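Local coordinates for peptidoglycan D,D-transpeptidase PbpA (Mycobacterium tuberculosis, PDB 3UN7), which is a penicillin-binding D,D-transpeptidase that probably cross-links the peptidoglycan of the cell wall and takes part in regulating cell length, at residues 280-283 and 288-291; 324-327 and 332-335; 138-143 and 353-358; 199-204 and 270-275; 24-29 and 70-75. One frame throughout, in Å; residues are numbered along the deposited sequence.

Interaction 1: residues 280-283 and 288-291; sequences SPPR and QVAE
Pro282 is the apolar centre of this contact, its ring set against Val289 with CB to CB at 3.7 Å. One branch of the valine, CG1, also reaches the ring, 4.1 Å from Pro282 CG. With chi1 at 180° this methyl stands anti to the backbone N of Val289. At the nitrogen end of the ring, Pro282 CD lies 3.7 Å from Glu291 CA.

The ring also rests on peptide oxygens. Pro282 CG is 3.6 Å from Val289 O and 3.7 Å from Ala290 O, packing of ring methylenes on carbonyls. Both segments belong to the long loop that joins helix 266-275 to helix 300-306 in the transpeptidase domain. The chain doubles back antiparallel here without forming strands, and no hydrogen bond crosses between the two arms.

A third kind of contact comes from the extended Glu291 side chain, which runs alongside Pro281 and points the same way. Its CG lies 3.5 Å from Ser280 O, and its OE2 comes to 4.1 Å from Pro281 CD. Around the contact, Ala290 pairs through its backbone with Ile185, while the side chains of Val289 and Ala290 touch Thr316.

Interaction 2: residues 324-327 and 332-335; sequences AATI and ITMR
Thr326 and Thr333 meet through their hydroxyls, a hydrogen bond of 2.8 Å between Thr326 OG1 and Thr333 OG1. The two short side chains cross obliquely, and each methyl leans on the opposite hydroxyl: Thr326 CG2 is 3.3 Å from Thr333 OG1, and Thr333 CG2 is 3.4 Å from Thr326 OG1. The polar pair is thus flanked by carbon, and both residues are buried.

The next shell fixes the rotation of the helical threonine. With chi1 at -63°, Thr326 OG1 lies beside its own backbone N and can also bond to Glu322 O one turn earlier, so this hydroxyl has partners in both the helix and the strand. Beside it the backbones approach without bonding, Thr326 O and Ile332 N standing 3.6 Å apart, while within the return of the chain Asn329 ND2 bonds to Ile332 O.

Further out, strand 332-334 pairs antiparallel with strand 357-360, Thr333 bonding through its backbone to Gln358 and Arg359. Ile327 turns away from the strand towards Leu370, Thr371 and Met374 of helix 364-379, leaving helix 317-328 between that helix and the small two-stranded sheet.

Interaction 3: residues 138-143 and 353-358; sequences PSTGKI and TVRYQQ. Unlike the reference sequence in segment 353-358: Arg355 (reference Gly).
The backbones are closest at Thr140 and Arg355, CA to CA 5.5 Å, and next to this point a water joins the two chains, donating to Thr140 O at 2.7 Å and accepting from Tyr356 N at 3.0 Å. Beside this bridge the side chains of Thr140 and Arg355 lie alongside each other, pointing the same way. The threonine methyl CG2 sits over one face of the guanidinium, 3.3 Å from Arg355 NH2, while Thr140 CB packs on Arg355 CD at 3.6 Å. Arg355 replaces the glycine of the reference sequence; its chi1 of -19° is nearly eclipsed, and its NE has a weak hydrogen bond to Tyr337 OH.

Thr140 belongs to the turn between strands 131-136 and 143-149 of the five-stranded sheet. Its chi1 of 61° places OG1 between the backbone N and the carbonyl carbon, where it accepts from Lys142 N at 3.2 Å in an ST turn and also bonds to Glu137 OE1. Gly141 follows with positive phi.

Lys142 NZ comes within 4.5 Å of Arg355 NH1. These like charges would tend to repel, and Glu137, which Lys142 touches, may offset some of that. Between the two segments the attraction comes from carbon packing along the arginine and from the bridging water, with no direct hydrogen bond.

Interaction 4: residues 199-204 and 270-275; sequences TTAAAL and RSMARA
Met272 reaches from helix 266-275 onto the face of helix 196-205 formed by Ala201 and Ala202, and its whole chain is draped along that face. The root of the side chain meets one alanine: Met272 CB is 3.7 Å from Ala202 CB. Next along, Met272 CG lies 3.7 Å from Ala202 N and 3.8 Å from Ala201 CB. The sulfur passes the same methyl, with Met272 SD to Ala201 CB at 4.0 Å, and the terminal methyl finishes beside the peptide, Met272 CE being 3.7 Å from Ala201 O.

Torsions explain this course. With chi1 at -170° CG stands anti to the backbone N and meets helix 196-205; bends at chi2 (57°) and chi3 (65°) then lay the thioether along the alanine surface. Because the opposing residues carry only methyl groups, the helix backbones come close, Ala202 CA and Met272 CA standing 5.5 Å apart.

Helix 196-205 is the one that follows Ser193, the probable acyl-ester serine of the SxxK motif, although this packing lies away from that residue. Phe257 and Leu260 of helix 254-264 and Leu370 of helix 364-379 also pack on this helix. With no hydrogen bond crossing between the segments, the join depends on buried apolar surface and shape, the bent thioether chain lying against two small neighbours.

Interaction 5: residues 24-29 and 70-75; sequences GQITAG and ALERAE
Ile26 pushes the end of its side chain against helix 70-74, where CD1 overlaps Leu71 and Glu72. The methyl is 4.1 Å from Leu71 CB and, on the glutamate, 4.1 Å from CG and 3.8 Å from OE1. The extended shape of the isoleucine (chi2 175°) carries CD1 across the gap, since the nearest backbones, Ile26 CA and Leu71 CA, remain 8.1 Å apart.

Glu72 crosses the isoleucine at a slant. A bend at chi2 (-81°) folds its carboxylate back over the methyl, with CD 3.9 Å from Ile26 CD1. This buried charge is answered by two arginines: OE2 forms a salt bridge with Arg47 NE, and OE1 another with Arg23 NE. The pair of bridges would be expected to keep the carboxylate ionised and in place, with the apolar methyl packed against it.

The contact belongs to the N-terminal part of the protein, within the range of the dimerisation-domain family. Strand 26-28 runs between strands 31-38 and 104-107 in the mixed sheet, and helix 70-74 lies over it. Leu71 carries the packing on to Thr107 of strand 104-107, to Val339 of strand 339-343, and to Pro286 and Leu287 in the loop between helices 266-275 and 300-306 of the transpeptidase domain.

Overall arrangement
From the N terminus, interaction 5 closes first, bringing helix 70-74 back onto strand 26-28 before any other contact opens. Interaction 3 then opens at 138-143 and does not close until 353-358. Its long loop encloses three contacts in series, none crossing another: interaction 4 joins two helices, interaction 1 closes a short turn, and interaction 2 folds helix 317-328 onto strand 332-334. Interactions 2 and 3 meet where strands 332-334 and 357-360 pair in the small two-stranded sheet. Interaction 1 touches both through Arg283. Interactions 4 and 5 lie on opposite sides of the chain's centre, their own centres about 36 Å apart.

Interaction 1: residues 280-283 and 288-291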
loop_
_atom_site.group_PDB
_atom_site.type_symbol
_atom_site.label_atom_id
_atom_site.label_comp_id
_atom_site.label_asym_id
_atom_site.label_seq_id
_atom_site.Cartn_x
_atom_site.Cartn_y
_atom_site.Cartn_z
ATOM N N SER A 280 -5.314 11.874 -9.141
ATOM C CA SER A 280 -5.155 13.030 -8.273
ATOM C C SER A 280 -3.779 12.927 -7.611
ATOM O O SER A 280 -3.400 11.845 -7.129
ATOM C CB SER A 280 -6.251 13.045 -7.205
ATOM O OG SER A 280 -6.451 14.358 -6.687
ATOM N N PRO A 281 -3.019 14.042 -7.575
ATOM C CA PRO A 281 -1.682 13.975 -6.988
ATOM C C PRO A 281 -1.793 13.721 -5.499
ATOM O O PRO A 281 -2.461 14.482 -4.807
ATOM C CB PRO A 281 -1.093 15.369 -7.253
ATOM C CG PRO A 281 -1.992 16.023 -8.169
ATOM C CD PRO A 281 -3.341 15.401 -8.049
ATOM N N PRO A 282 -1.216 12.612 -5.011
ATOM C CA PRO A 282 -1.313 12.381 -3.574
ATOM C C PRO A 282 -0.684 13.474 -2.709
ATOM O O PRO A 282 0.325 14.089 -3.086
ATOM C CB PRO A 282 -0.572 11.052 -3.379
ATOM C CG PRO A 282 -0.710 10.359 -4.686
ATOM C CD PRO A 282 -0.568 11.481 -5.701
ATOM N N ARG A 283 -1.311 13.696 -1.554
ATOM C CA ARG A 283 -0.773 14.559 -0.525
ATOM C C ARG A 283 0.388 13.846 0.144
ATOM O O ARG A 283 0.394 12.620 0.244
ATOM C CB ARG A 283 -1.839 14.896 0.514
ATOM C CG ARG A 283 -2.964 15.756 -0.025
ATOM C CD ARG A 283 -2.527 17.210 -0.246
ATOM N NE ARG A 283 -3.664 18.021 -0.663
ATOM C CZ ARG A 283 -4.025 18.227 -1.923
ATOM N NH1 ARG A 283 -3.328 17.705 -2.928
ATOM N NH2 ARG A 283 -5.092 18.967 -2.177
ATOM N N GLN A 288 6.446 11.372 -0.078
ATOM C CA GLN A 288 5.761 11.518 -1.368
ATOM C C GLN A 288 5.279 10.155 -1.868
ATOM O O GLN A 288 5.997 9.145 -1.780
ATOM C CB GLN A 288 6.692 12.143 -2.415
ATOM C CG GLN A 288 7.205 13.550 -2.046
ATOM C CD GLN A 288 7.788 14.318 -3.229
ATOM O OE1 GLN A 288 7.592 13.952 -4.391
ATOM N NE2 GLN A 288 8.510 15.399 -2.930
ATOM N N VAL A 289 4.065 10.143 -2.396
ATOM C CA VAL A 289 3.456 8.926 -2.951
ATOM C C VAL A 289 3.300 9.132 -4.454
ATOM O O VAL A 289 2.865 10.202 -4.890
ATOM C CB VAL A 289 2.095 8.662 -2.298
ATOM C CG1 VAL A 289 1.428 7.385 -2.866
ATOM C CG2 VAL A 289 2.274 8.543 -0.772
ATOM N N ALA A 290 3.673 8.114 -5.233
ATOM C CA ALA A 290 3.466 8.102 -6.680
ATOM C C ALA A 290 1.982 8.194 -6.977
ATOM O O ALA A 290 1.157 7.561 -6.299
ATOM C CB ALA A 290 4.047 6.823 -7.293
ATOM N N GLU A 291 1.643 8.991 -7.981
ATOM C CA GLU A 291 0.259 9.150 -8.416
ATOM C C GLU A 291 -0.201 7.884 -9.107
ATOM O O GLU A 291 0.514 7.351 -9.950
ATOM C CB GLU A 291 0.122 10.336 -9.386
ATOM C CG GLU A 291 -1.333 10.675 -9.716
ATOM C CD GLU A 291 -1.459 11.565 -10.930
ATOM O OE1 GLU A 291 -0.878 11.231 -11.986
ATOM O OE2 GLU A 291 -2.147 12.600 -10.837
#

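Interaction 2: residues 324-327 and 332-335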
loop_
_atom_site.group_PDB
_atom_site.type_symbol
_atom_site.label_atom_id
_atom_site.label_comp_id
_atom_site.label_asym_id
_atom_site.label_seq_id
_atom_site.Cartn_x
_atom_site.Cartn_y
_atom_site.Cartn_z
ATOM N N ALA A 324 -9.632 -0.042 -0.058
ATOM C CA ALA A 324 -10.172 -0.915 0.977
ATOM C C ALA A 324 -10.532 -0.118 2.258
ATOM O O ALA A 324 -11.592 -0.338 2.856
ATOM C CB ALA A 324 -9.183 -2.064 1.283
ATOM N N ALA A 325 -9.651 0.803 2.665
ATOM C CA ALA A 325 -9.875 1.643 3.863
ATOM C C ALA A 325 -11.096 2.561 3.694
ATOM O O ALA A 325 -11.873 2.761 4.616
ATOM C CB ALA A 325 -8.632 2.488 4.151
ATOM N N THR A 326 -11.235 3.129 2.505
ATOM C CA THR A 326 -12.390 3.962 2.153
ATOM C C THR A 326 -13.730 3.216 2.283
ATOM O O THR A 326 -14.656 3.706 2.932
ATOM C CB THR A 326 -12.196 4.571 0.733
ATOM O OG1 THR A 326 -11.041 5.424 0.765
ATOM C CG2 THR A 326 -13.400 5.411 0.287
ATOM N N ILE A 327 -13.822 2.038 1.679
ATOM C CA ILE A 327 -15.001 1.183 1.816
ATOM C C ILE A 327 -15.221 0.875 3.299
ATOM O O ILE A 327 -16.316 1.073 3.810
ATOM C CB ILE A 327 -14.869 -0.090 0.943
ATOM C CG1 ILE A 327 -14.848 0.310 -0.539
ATOM C CG2 ILE A 327 -16.041 -1.054 1.159
ATOM C CD1 ILE A 327 -14.199 -0.728 -1.462
ATOM N N ILE A 332 -15.892 7.119 3.138
ATOM C CA ILE A 332 -15.082 8.309 3.426
ATOM C C ILE A 332 -13.591 7.963 3.467
ATOM O O ILE A 332 -13.163 7.076 4.211
ATOM C CB ILE A 332 -15.529 9.011 4.737
ATOM C CG1 ILE A 332 -16.943 9.582 4.578
ATOM C CG2 ILE A 332 -14.574 10.135 5.127
ATOM C CD1 ILE A 332 -17.585 10.015 5.914
ATOM N N THR A 333 -12.818 8.669 2.645
ATOM C CA THR A 333 -11.380 8.520 2.604
ATOM C C THR A 333 -10.726 9.450 3.624
ATOM O O THR A 333 -10.880 10.673 3.558
ATOM C CB THR A 333 -10.814 8.815 1.205
ATOM O OG1 THR A 333 -11.582 8.111 0.219
ATOM C CG2 THR A 333 -9.350 8.343 1.111
ATOM N N MET A 334 -10.018 8.855 4.578
ATOM C CA MET A 334 -9.211 9.620 5.509
ATOM C C MET A 334 -7.825 9.829 4.895
ATOM O O MET A 334 -7.278 8.932 4.249
ATOM C CB MET A 334 -9.128 8.913 6.856
ATOM C CG MET A 334 -10.505 8.647 7.503
ATOM S SD MET A 334 -11.444 10.137 7.872
ATOM C CE MET A 334 -10.493 10.822 9.222
ATOM N N ARG A 335 -7.281 11.028 5.082
ATOM C CA ARG A 335 -5.958 11.356 4.589
ATOM C C ARG A 335 -4.926 10.478 5.297
ATOM O O ARG A 335 -4.839 10.496 6.535
ATOM C CB ARG A 335 -5.669 12.846 4.820
ATOM C CG ARG A 335 -4.281 13.290 4.387
ATOM C CD ARG A 335 -4.260 14.792 4.200
ATOM N NE ARG A 335 -5.180 15.144 3.120
ATOM C CZ ARG A 335 -5.595 16.375 2.820
ATOM N NH1 ARG A 335 -5.186 17.430 3.527
ATOM N NH2 ARG A 335 -6.435 16.538 1.805
#

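Interaction 3: residues 138-143 and 353-358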
loop_
_atom_site.group_PDB
_atom_site.type_symbol
_atom_site.label_atom_id
_atom_site.label_comp_id
_atom_site.label_asym_id
_atom_site.label_seq_id
_atom_site.Cartn_x
_atom_site.Cartn_y
_atom_site.Cartn_z
ATOM N N PRO A 138 -8.692 2.555 9.056
ATOM C CA PRO A 138 -9.634 3.228 8.171
ATOM C C PRO A 138 -10.308 4.486 8.733
ATOM O O PRO A 138 -10.555 5.411 7.964
ATOM C CB PRO A 138 -10.644 2.122 7.819
ATOM C CG PRO A 138 -9.918 0.824 8.119
ATOM C CD PRO A 138 -9.139 1.179 9.357
ATOM N N SER A 139 -10.549 4.538 10.049
ATOM C CA SER A 139 -11.249 5.657 10.670
ATOM C C SER A 139 -10.365 6.894 10.868
ATOM O O SER A 139 -10.868 7.990 11.125
ATOM C CB SER A 139 -11.843 5.233 12.018
ATOM O OG SER A 139 -10.825 4.893 12.944
ATOM N N THR A 140 -9.049 6.725 10.757
ATOM C CA THR A 140 -8.139 7.828 11.018
ATOM C C THR A 140 -7.205 8.144 9.873
ATOM O O THR A 140 -6.772 9.281 9.756
ATOM C CB THR A 140 -7.261 7.565 12.259
ATOM O OG1 THR A 140 -6.469 6.399 12.017
ATOM C CG2 THR A 140 -8.105 7.370 13.498
ATOM N N GLY A 141 -6.882 7.147 9.041
ATOM C CA GLY A 141 -5.807 7.300 8.052
ATOM C C GLY A 141 -4.385 7.017 8.533
ATOM O O GLY A 141 -3.422 7.166 7.773
ATOM N N LYS A 142 -4.229 6.605 9.788
ATOM C CA LYS A 142 -2.923 6.194 10.283
ATOM C C LYS A 142 -2.341 5.098 9.428
ATOM O O LYS A 142 -3.039 4.128 9.112
ATOM C CB LYS A 142 -3.011 5.657 11.706
ATOM C CG LYS A 142 -3.026 6.696 12.757
ATOM C CD LYS A 142 -2.834 6.028 14.105
ATOM C CE LYS A 142 -3.533 6.814 15.182
ATOM N NZ LYS A 142 -3.341 6.198 16.530
ATOM N N ILE A 143 -1.068 5.252 9.055
ATOM C CA ILE A 143 -0.350 4.204 8.301
ATOM C C ILE A 143 0.279 3.313 9.366
ATOM O O ILE A 143 1.160 3.749 10.105
ATOM C CB ILE A 143 0.695 4.799 7.290
ATOM C CG1 ILE A 143 -0.030 5.529 6.141
ATOM C CG2 ILE A 143 1.623 3.704 6.723
ATOM C CD1 ILE A 143 0.896 6.386 5.269
ATOM N N THR A 353 -0.531 15.425 14.693
ATOM C CA THR A 353 -1.307 15.323 13.469
ATOM C C THR A 353 -2.791 15.139 13.801
ATOM O O THR A 353 -3.134 14.378 14.702
ATOM C CB THR A 353 -0.793 14.177 12.588
ATOM O OG1 THR A 353 0.620 14.329 12.409
ATOM C CG2 THR A 353 -1.472 14.193 11.231
ATOM N N VAL A 354 -3.659 15.878 13.110
ATOM C CA VAL A 354 -5.106 15.719 13.259
ATOM C C VAL A 354 -5.646 14.998 12.029
ATOM O O VAL A 354 -5.259 15.311 10.916
ATOM C CB VAL A 354 -5.824 17.092 13.481
ATOM C CG1 VAL A 354 -5.395 18.122 12.432
ATOM C CG2 VAL A 354 -7.346 16.934 13.477
ATOM N N ARG A 355 -6.514 14.011 12.239
ATOM C CA ARG A 355 -7.144 13.274 11.149
ATOM C C ARG A 355 -8.012 14.205 10.294
ATOM O O ARG A 355 -8.599 15.157 10.804
ATOM C CB ARG A 355 -7.991 12.119 11.695
ATOM C CG ARG A 355 -7.661 11.679 13.120
ATOM C CD ARG A 355 -6.368 10.882 13.208
ATOM N NE ARG A 355 -5.983 10.399 14.548
ATOM C CZ ARG A 355 -6.806 10.010 15.524
ATOM N NH1 ARG A 355 -6.301 9.578 16.673
ATOM N NH2 ARG A 355 -8.124 10.035 15.369
ATOM N N TYR A 356 -8.085 13.919 8.997
ATOM C CA TYR A 356 -8.785 14.768 8.041
ATOM C C TYR A 356 -9.564 13.909 7.044
ATOM O O TYR A 356 -8.991 13.020 6.413
ATOM C CB TYR A 356 -7.780 15.647 7.288
ATOM C CG TYR A 356 -8.391 16.581 6.264
ATOM C CD1 TYR A 356 -9.131 17.694 6.662
ATOM C CD2 TYR A 356 -8.220 16.361 4.903
ATOM C CE1 TYR A 356 -9.698 18.566 5.723
ATOM C CE2 TYR A 356 -8.780 17.222 3.952
ATOM C CZ TYR A 356 -9.515 18.322 4.370
ATOM O OH TYR A 356 -10.077 19.170 3.435
ATOM N N GLN A 357 -10.862 14.187 6.918
ATOM C CA GLN A 357 -11.711 13.575 5.892
ATOM C C GLN A 357 -11.398 14.219 4.550
ATOM O O GLN A 357 -11.780 15.359 4.282
ATOM C CB GLN A 357 -13.188 13.781 6.197
ATOM C CG GLN A 357 -13.687 13.108 7.446
ATOM C CD GLN A 357 -15.203 13.188 7.577
ATOM O OE1 GLN A 357 -15.923 13.382 6.590
ATOM N NE2 GLN A 357 -15.689 13.032 8.794
ATOM N N GLN A 358 -10.696 13.470 3.716
ATOM C CA GLN A 358 -10.200 13.962 2.441
ATOM C C GLN A 358 -11.324 14.102 1.411
ATOM O O GLN A 358 -11.430 15.131 0.731
ATOM C CB GLN A 358 -9.131 12.992 1.944
ATOM C CG GLN A 358 -8.302 13.465 0.792
ATOM C CD GLN A 358 -7.027 12.653 0.664
ATOM O OE1 GLN A 358 -7.056 11.460 0.335
ATOM N NE2 GLN A 358 -5.895 13.300 0.918
HETATM O O HOH W 1 -6.362 11.569 8.345
#

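Interaction 4: residues 199-204 and 270-275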
loop_
_atom_site.group_PDB
_atom_site.type_symbol
_atom_site.label_atom_id
_atom_site.label_comp_id
_atom_site.label_asym_id
_atom_site.label_seq_id
_atom_site.Cartn_x
_atom_site.Cartn_y
_atom_site.Cartn_z
ATOM N N THR A 199 -14.800 -0.976 -10.643
ATOM C CA THR A 199 -15.773 -1.211 -11.701
ATOM C C THR A 199 -17.157 -1.430 -11.082
ATOM O O THR A 199 -18.151 -0.867 -11.555
ATOM C CB THR A 199 -15.375 -2.420 -12.585
ATOM O OG1 THR A 199 -14.049 -2.229 -13.092
ATOM C CG2 THR A 199 -16.372 -2.622 -13.758
ATOM N N THR A 200 -17.215 -2.238 -10.027
ATOM C CA THR A 200 -18.473 -2.522 -9.326
ATOM C C THR A 200 -19.056 -1.263 -8.684
ATOM O O THR A 200 -20.258 -1.009 -8.809
ATOM C CB THR A 200 -18.290 -3.625 -8.257
ATOM O OG1 THR A 200 -17.709 -4.781 -8.874
ATOM C CG2 THR A 200 -19.621 -4.001 -7.599
ATOM N N ALA A 201 -18.203 -0.493 -8.000
ATOM C CA ALA A 201 -18.595 0.775 -7.389
ATOM C C ALA A 201 -19.204 1.728 -8.427
ATOM O O ALA A 201 -20.250 2.331 -8.189
ATOM C CB ALA A 201 -17.384 1.435 -6.706
ATOM N N ALA A 202 -18.545 1.851 -9.580
ATOM C CA ALA A 202 -19.055 2.707 -10.661
ATOM C C ALA A 202 -20.413 2.237 -11.175
ATOM O O ALA A 202 -21.313 3.066 -11.415
ATOM C CB ALA A 202 -18.056 2.805 -11.793
ATOM N N ALA A 203 -20.567 0.923 -11.359
ATOM C CA ALA A 203 -21.848 0.375 -11.799
ATOM C C ALA A 203 -22.945 0.589 -10.763
ATOM O O ALA A 203 -24.066 1.009 -11.110
ATOM C CB ALA A 203 -21.723 -1.102 -12.143
ATOM N N LEU A 204 -22.634 0.304 -9.499
ATOM C CA LEU A 204 -23.604 0.504 -8.401
ATOM C C LEU A 204 -24.090 1.956 -8.259
ATOM O O LEU A 204 -25.292 2.199 -8.089
ATOM C CB LEU A 204 -23.049 -0.011 -7.063
ATOM C CG LEU A 204 -22.862 -1.517 -6.856
ATOM C CD1 LEU A 204 -22.198 -1.780 -5.496
ATOM C CD2 LEU A 204 -24.196 -2.269 -6.957
ATOM N N ARG A 270 -13.753 6.468 -15.035
ATOM C CA ARG A 270 -12.822 7.573 -14.755
ATOM C C ARG A 270 -13.229 8.372 -13.522
ATOM O O ARG A 270 -12.379 8.755 -12.711
ATOM C CB ARG A 270 -12.778 8.556 -15.943
ATOM C CG ARG A 270 -12.156 8.020 -17.228
ATOM C CD ARG A 270 -11.951 9.137 -18.290
ATOM N NE ARG A 270 -11.539 8.574 -19.579
ATOM C CZ ARG A 270 -12.277 8.566 -20.690
ATOM N NH1 ARG A 270 -11.796 8.002 -21.798
ATOM N NH2 ARG A 270 -13.486 9.123 -20.713
ATOM N N SER A 271 -14.527 8.653 -13.424
ATOM C CA SER A 271 -15.100 9.404 -12.321
ATOM C C SER A 271 -14.993 8.648 -11.006
ATOM O O SER A 271 -14.652 9.236 -9.976
ATOM C CB SER A 271 -16.565 9.739 -12.609
ATOM O OG SER A 271 -17.169 10.365 -11.477
ATOM N N MET A 272 -15.279 7.348 -11.036
ATOM C CA MET A 272 -15.170 6.527 -9.821
ATOM C C MET A 272 -13.716 6.329 -9.402
ATOM O O MET A 272 -13.391 6.408 -8.216
ATOM C CB MET A 272 -15.894 5.183 -9.964
ATOM C CG MET A 272 -16.008 4.418 -8.636
ATOM S SD MET A 272 -16.836 5.372 -7.335
ATOM C CE MET A 272 -18.478 5.544 -8.017
ATOM N N ALA A 273 -12.847 6.062 -10.379
ATOM C CA ALA A 273 -11.400 5.995 -10.143
ATOM C C ALA A 273 -10.914 7.262 -9.432
ATOM O O ALA A 273 -10.192 7.185 -8.454
ATOM C CB ALA A 273 -10.655 5.793 -11.468
ATOM N N ARG A 274 -11.337 8.424 -9.929
ATOM C CA ARG A 274 -10.985 9.712 -9.334
ATOM C C ARG A 274 -11.543 9.859 -7.913
ATOM O O ARG A 274 -10.842 10.320 -7.006
ATOM C CB ARG A 274 -11.477 10.863 -10.215
ATOM C CG ARG A 274 -10.735 12.172 -9.998
ATOM C CD ARG A 274 -9.480 12.264 -10.881
ATOM N NE ARG A 274 -9.772 12.630 -12.279
ATOM C CZ ARG A 274 -9.968 11.762 -13.274
ATOM N NH1 ARG A 274 -9.930 10.444 -13.061
ATOM N NH2 ARG A 274 -10.215 12.210 -14.492
ATOM N N ALA A 275 -12.795 9.450 -7.725
ATOM C CA ALA A 275 -13.431 9.500 -6.409
ATOM C C ALA A 275 -12.621 8.692 -5.383
ATOM O O ALA A 275 -12.605 9.014 -4.198
ATOM C CB ALA A 275 -14.857 8.982 -6.491
#

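Interaction 5: residues 24-29 and 70-75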
loop_
_atom_site.group_PDB
_atom_site.type_symbol
_atom_site.label_atom_id
_atom_site.label_comp_id
_atom_site.label_asym_id
_atom_site.label_seq_id
_atom_site.Cartn_x
_atom_site.Cartn_y
_atom_site.Cartn_z
ATOM N N GLY A 24 17.887 13.528 16.603
ATOM C CA GLY A 24 16.791 12.939 17.358
ATOM C C GLY A 24 16.354 11.606 16.806
ATOM O O GLY A 24 16.904 11.126 15.805
ATOM N N GLN A 25 15.343 11.023 17.450
ATOM C CA GLN A 25 14.915 9.645 17.188
ATOM C C GLN A 25 13.676 9.572 16.306
ATOM O O GLN A 25 12.811 10.454 16.351
ATOM C CB GLN A 25 14.559 8.941 18.510
ATOM C CG GLN A 25 15.616 9.027 19.593
ATOM C CD GLN A 25 15.113 8.566 20.947
ATOM O OE1 GLN A 25 13.911 8.619 21.238
ATOM N NE2 GLN A 25 16.029 8.115 21.783
ATOM N N ILE A 26 13.581 8.496 15.529
ATOM C CA ILE A 26 12.329 8.143 14.837
ATOM C C ILE A 26 11.759 6.955 15.589
ATOM O O ILE A 26 12.462 5.973 15.786
ATOM C CB ILE A 26 12.579 7.771 13.366
ATOM C CG1 ILE A 26 13.241 8.948 12.627
ATOM C CG2 ILE A 26 11.264 7.312 12.685
ATOM C CD1 ILE A 26 13.656 8.636 11.171
ATOM N N THR A 27 10.499 7.046 16.034
ATOM C CA THR A 27 9.971 6.001 16.899
ATOM C C THR A 27 8.689 5.380 16.329
ATOM O O THR A 27 8.024 5.968 15.452
ATOM C CB THR A 27 9.700 6.539 18.324
ATOM O OG1 THR A 27 8.598 7.444 18.271
ATOM C CG2 THR A 27 10.918 7.274 18.879
ATOM N N ALA A 28 8.362 4.186 16.823
ATOM C CA ALA A 28 7.085 3.506 16.532
ATOM C C ALA A 28 6.686 2.660 17.736
ATOM O O ALA A 28 7.504 1.906 18.278
ATOM C CB ALA A 28 7.201 2.632 15.291
ATOM N N GLY A 29 5.451 2.813 18.182
ATOM C CA GLY A 29 4.954 2.096 19.361
ATOM C C GLY A 29 5.871 2.184 20.576
ATOM O O GLY A 29 5.947 1.245 21.354
ATOM N N ALA A 70 13.494 9.178 2.821
ATOM C CA ALA A 70 12.268 8.926 3.583
ATOM C C ALA A 70 12.109 9.901 4.770
ATOM O O ALA A 70 12.281 11.107 4.581
ATOM C CB ALA A 70 12.187 7.454 4.025
ATOM N N LEU A 71 11.806 9.404 5.973
ATOM C CA LEU A 71 11.565 10.321 7.117
ATOM C C LEU A 71 12.809 11.034 7.633
ATOM O O LEU A 71 12.698 12.123 8.188
ATOM C CB LEU A 71 10.874 9.615 8.279
ATOM C CG LEU A 71 9.402 9.259 8.130
ATOM C CD1 LEU A 71 8.923 8.610 9.437
ATOM C CD2 LEU A 71 8.553 10.499 7.771
ATOM N N GLU A 72 13.991 10.430 7.461
ATOM C CA GLU A 72 15.230 11.157 7.786
ATOM C C GLU A 72 15.268 12.460 6.976
ATOM O O GLU A 72 15.672 13.524 7.478
ATOM C CB GLU A 72 16.494 10.321 7.507
ATOM C CG GLU A 72 16.654 9.037 8.344
ATOM C CD GLU A 72 17.207 9.266 9.755
ATOM O OE1 GLU A 72 16.976 10.346 10.352
ATOM O OE2 GLU A 72 17.884 8.348 10.273
ATOM N N ARG A 73 14.836 12.382 5.721
ATOM C CA ARG A 73 14.844 13.564 4.857
ATOM C C ARG A 73 13.665 14.485 5.182
ATOM O O ARG A 73 13.845 15.699 5.367
ATOM C CB ARG A 73 14.829 13.167 3.376
ATOM C CG ARG A 73 15.058 14.356 2.425
ATOM C CD ARG A 73 15.355 13.892 0.993
ATOM N NE ARG A 73 15.788 14.992 0.113
ATOM C CZ ARG A 73 17.031 15.482 0.053
ATOM N NH1 ARG A 73 18.005 15.007 0.834
ATOM N NH2 ARG A 73 17.308 16.475 -0.787
ATOM N N ALA A 74 12.465 13.903 5.244
ATOM C CA ALA A 74 11.224 14.661 5.433
ATOM C C ALA A 74 11.194 15.380 6.781
ATOM O O ALA A 74 10.694 16.507 6.885
ATOM C CB ALA A 74 10.004 13.730 5.288
ATOM N N GLU A 75 11.754 14.739 7.806
ATOM C CA GLU A 75 11.735 15.326 9.147
ATOM C C GLU A 75 13.113 15.820 9.559
ATOM O O GLU A 75 13.372 16.047 10.732
ATOM C CB GLU A 75 11.169 14.328 10.180
ATOM C CG GLU A 75 9.749 13.869 9.907
ATOM C CD GLU A 75 8.694 14.976 10.042
ATOM O OE1 GLU A 75 7.561 14.731 9.610
ATOM O OE2 GLU A 75 8.976 16.073 10.565
#